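Local coordinates for protein putative NADPH:quinone oxidoreductase (Ralstonia eutropha, PDB 3IUP) that binds NADPH and probably uses it to reduce quinones, as a member of the medium-chain dehydrogenase/reductase superfamily, at residues G95-A99 and G150-V155. Sequence-based numbering, arbitrary orientation.
With NDP (NADPH dihydro-nicotinamide-adenine-dinucleotide phosphate), chain C.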
loop_
_atom_site.group_PDB
_atom_site.type_symbol
_atom_site.label_atom_id
_atom_site.label_comp_id
_atom_site.label_asym_id
_atom_site.label_seq_id
_atom_site.Cartn_x
_atom_site.Cartn_y
_atom_site.Cartn_z
ATOM N N GLY A 95 -21.144 -13.737 -15.202
ATOM C CA GLY A 95 -20.991 -12.854 -16.329
ATOM C C GLY A 95 -21.377 -11.445 -15.960
ATOM O O GLY A 95 -22.556 -11.140 -15.805
ATOM N N ASN A 96 -20.376 -10.573 -15.819
ATOM C CA ASN A 96 -20.623 -9.194 -15.389
ATOM C C ASN A 96 -21.378 -8.385 -16.408
ATOM O O ASN A 96 -22.303 -7.669 -16.046
ATOM C CB ASN A 96 -19.316 -8.439 -15.093
ATOM C CG ASN A 96 -18.749 -8.781 -13.749
ATOM O OD1 ASN A 96 -19.433 -8.637 -12.734
ATOM N ND2 ASN A 96 -17.472 -9.179 -13.707
ATOM N N GLU A 97 -20.958 -8.455 -17.667
ATOM C CA GLU A 97 -21.388 -7.506 -18.675
ATOM C C GLU A 97 -21.731 -8.216 -19.968
ATOM O O GLU A 97 -21.246 -9.324 -20.234
ATOM C CB GLU A 97 -20.282 -6.443 -18.968
ATOM C CG GLU A 97 -19.045 -6.973 -19.635
ATOM C CD GLU A 97 -17.958 -5.926 -19.907
ATOM O OE1 GLU A 97 -18.292 -4.715 -19.995
ATOM O OE2 GLU A 97 -16.793 -6.360 -20.137
ATOM N N GLY A 98 -22.567 -7.575 -20.758
ATOM C CA GLY A 98 -22.873 -8.081 -22.094
ATOM C C GLY A 98 -23.770 -7.160 -22.868
ATOM O O GLY A 98 -24.112 -6.054 -22.415
ATOM N N ALA A 99 -24.189 -7.627 -24.020
ATOM C CA ALA A 99 -24.954 -6.786 -24.922
ATOM C C ALA A 99 -25.930 -7.627 -25.675
ATOM O O ALA A 99 -25.719 -8.843 -25.851
ATOM C CB ALA A 99 -24.004 -6.049 -25.903
ATOM N N GLY A 150 -20.463 -3.977 -28.686
ATOM C CA GLY A 150 -20.698 -3.399 -27.373
ATOM C C GLY A 150 -20.602 -4.316 -26.188
ATOM O O GLY A 150 -20.930 -3.925 -25.080
ATOM N N ALA A 151 -20.144 -5.536 -26.412
ATOM C CA ALA A 151 -20.173 -6.584 -25.391
ATOM C C ALA A 151 -19.306 -6.252 -24.175
ATOM O O ALA A 151 -19.537 -6.765 -23.078
ATOM C CB ALA A 151 -19.701 -7.871 -26.016
ATOM N N SER A 152 -18.271 -5.458 -24.441
ATOM C CA SER A 152 -17.239 -5.153 -23.459
ATOM C C SER A 152 -17.231 -3.661 -23.185
ATOM O O SER A 152 -16.174 -3.065 -23.055
ATOM C CB SER A 152 -15.876 -5.596 -24.007
ATOM O OG SER A 152 -15.788 -7.022 -24.063
ATOM N N SER A 153 -18.411 -3.050 -23.090
ATOM C CA SER A 153 -18.507 -1.591 -22.978
ATOM C C SER A 153 -18.137 -1.066 -21.595
ATOM O O SER A 153 -17.867 0.138 -21.436
ATOM C CB SER A 153 -19.945 -1.134 -23.283
ATOM O OG SER A 153 -20.207 -1.310 -24.639
ATOM N N PHE A 154 -18.206 -1.909 -20.582
ATOM C CA PHE A 154 -18.065 -1.410 -19.205
ATOM C C PHE A 154 -16.715 -1.711 -18.563
ATOM O O PHE A 154 -15.994 -0.791 -18.147
ATOM C CB PHE A 154 -19.193 -1.925 -18.317
ATOM C CG PHE A 154 -20.552 -1.399 -18.675
ATOM C CD1 PHE A 154 -21.062 -0.287 -18.025
ATOM C CD2 PHE A 154 -21.347 -2.044 -19.613
ATOM C CE1 PHE A 154 -22.348 0.199 -18.318
ATOM C CE2 PHE A 154 -22.615 -1.576 -19.919
ATOM C CZ PHE A 154 -23.125 -0.450 -19.274
ATOM N N VAL A 155 -16.389 -2.990 -18.401
ATOM C CA VAL A 155 -15.348 -3.388 -17.480
ATOM C C VAL A 155 -13.977 -2.814 -17.932
ATOM O O VAL A 155 -13.312 -2.055 -17.211
ATOM C CB VAL A 155 -15.311 -4.927 -17.330
ATOM C CG1 VAL A 155 -14.076 -5.463 -16.557
ATOM C CG2 VAL A 155 -16.650 -5.424 -16.610
HETATM P PA NDP C . -6.695 -10.041 -21.360
HETATM O O1A NDP C . -7.047 -9.344 -22.579
HETATM O O2A NDP C . -7.139 -11.440 -21.173
HETATM O O5B NDP C . -5.041 -9.982 -21.314
HETATM C C5B NDP C . -4.416 -10.523 -20.145
HETATM C C4B NDP C . -2.954 -10.200 -20.197
HETATM O O4B NDP C . -2.415 -10.720 -19.016
HETATM C C3B NDP C . -2.232 -10.848 -21.389
HETATM O O3B NDP C . -1.385 -9.976 -22.108
HETATM C C2B NDP C . -1.352 -11.929 -20.724
HETATM O O2B NDP C . -0.091 -12.133 -21.361
HETATM C C1B NDP C . -1.160 -11.333 -19.337
HETATM N N9A NDP C . -0.891 -12.338 -18.301
HETATM C C8A NDP C . -1.652 -13.467 -18.073
HETATM N N7A NDP C . -1.161 -14.107 -16.997
HETATM C C5A NDP C . -0.085 -13.390 -16.508
HETATM C C6A NDP C . 0.812 -13.563 -15.435
HETATM N N6A NDP C . 0.813 -14.645 -14.635
HETATM N N1A NDP C . 1.796 -12.619 -15.224
HETATM C C2A NDP C . 1.941 -11.546 -16.048
HETATM N N3A NDP C . 1.063 -11.379 -17.094
HETATM C C4A NDP C . 0.075 -12.277 -17.323
HETATM O O3 NDP C . -7.151 -9.302 -19.996
HETATM P PN NDP C . -8.094 -8.063 -19.878
HETATM O O1N NDP C . -7.685 -6.933 -20.674
HETATM O O2N NDP C . -9.541 -8.451 -19.987
HETATM O O5D NDP C . -7.836 -7.685 -18.313
HETATM C C5D NDP C . -6.585 -7.092 -17.934
HETATM C C4D NDP C . -6.465 -7.078 -16.414
HETATM O O4D NDP C . -7.307 -6.006 -15.941
HETATM C C3D NDP C . -6.893 -8.369 -15.686
HETATM O O3D NDP C . -6.052 -8.642 -14.583
HETATM C C2D NDP C . -8.274 -7.989 -15.178
HETATM O O2D NDP C . -8.748 -8.738 -14.069
HETATM C C1D NDP C . -8.009 -6.526 -14.813
HETATM N N1N NDP C . -9.242 -5.740 -14.578
HETATM C C2N NDP C . -9.452 -5.325 -13.305
HETATM C C3N NDP C . -10.568 -4.607 -12.965
HETATM C C7N NDP C . -10.717 -4.034 -11.568
HETATM O O7N NDP C . -11.936 -3.428 -11.280
HETATM N N7N NDP C . -9.778 -4.103 -10.615
HETATM C C4N NDP C . -11.419 -4.034 -14.030
HETATM C C5N NDP C . -11.092 -4.538 -15.414
HETATM C C6N NDP C . -10.002 -5.371 -15.633
HETATM P P2B NDP C . 0.443 -13.643 -21.728
HETATM O O1X NDP C . 0.073 -13.894 -23.197
HETATM O O2X NDP C . -0.160 -14.717 -20.827
HETATM O O3X NDP C . 1.963 -13.547 -21.524
HETATM O O HOH W 1 -14.743 -5.037 -20.888
HETATM O O HOH W 2 -20.812 -4.432 -21.936
#
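The carboxylate of Glu97 is received by the backbone of the loop 150-155. Its OE1 accepts two backbone N-H groups in a row. Phe154 N lies 2.9 Å from Glu97 OE1, nearly in line with the C-O bond. Val155 N is 3.0 Å from Glu97 OE1 and reaches it from above the carboxylate plane, in a straighter bond (163°). Water 2 accepts from Ser153 N and lies 3.2 Å from Glu97 OE1, to which it may donate a long bond. The other oxygen, Glu97 OE2, takes a 2.6 Å bond from the O of water 1 and a further one from Asn45 ND2. Water 1 also donates, over a longer distance, to Ser152 O. Both carboxylate oxygens thus have donors, although the residue is buried.

The Glu97 chain runs extended from CA to CD (chi2 -179°), with CG over Ala151 O. Val155 CG2 packs against Glu97 CD at 3.6 Å. Ser153 OG donates to Gly150 O across a type I turn, while Ser152 OG is paired with Tyr342. Further along, Ala99 CB rests on the backbone of Gly150 and Ala151.

Val155 CG1 faces the cofactor, 3.3 Å from C5N of the nicotinamide ring. The contact joins Glu97, just before strand 98-105, to the loop that leads into helix 155-169. Through Val155 it reaches the nicotinamide pocket, in the cleft between the domains of the medium-chain dehydrogenase/reductase fold.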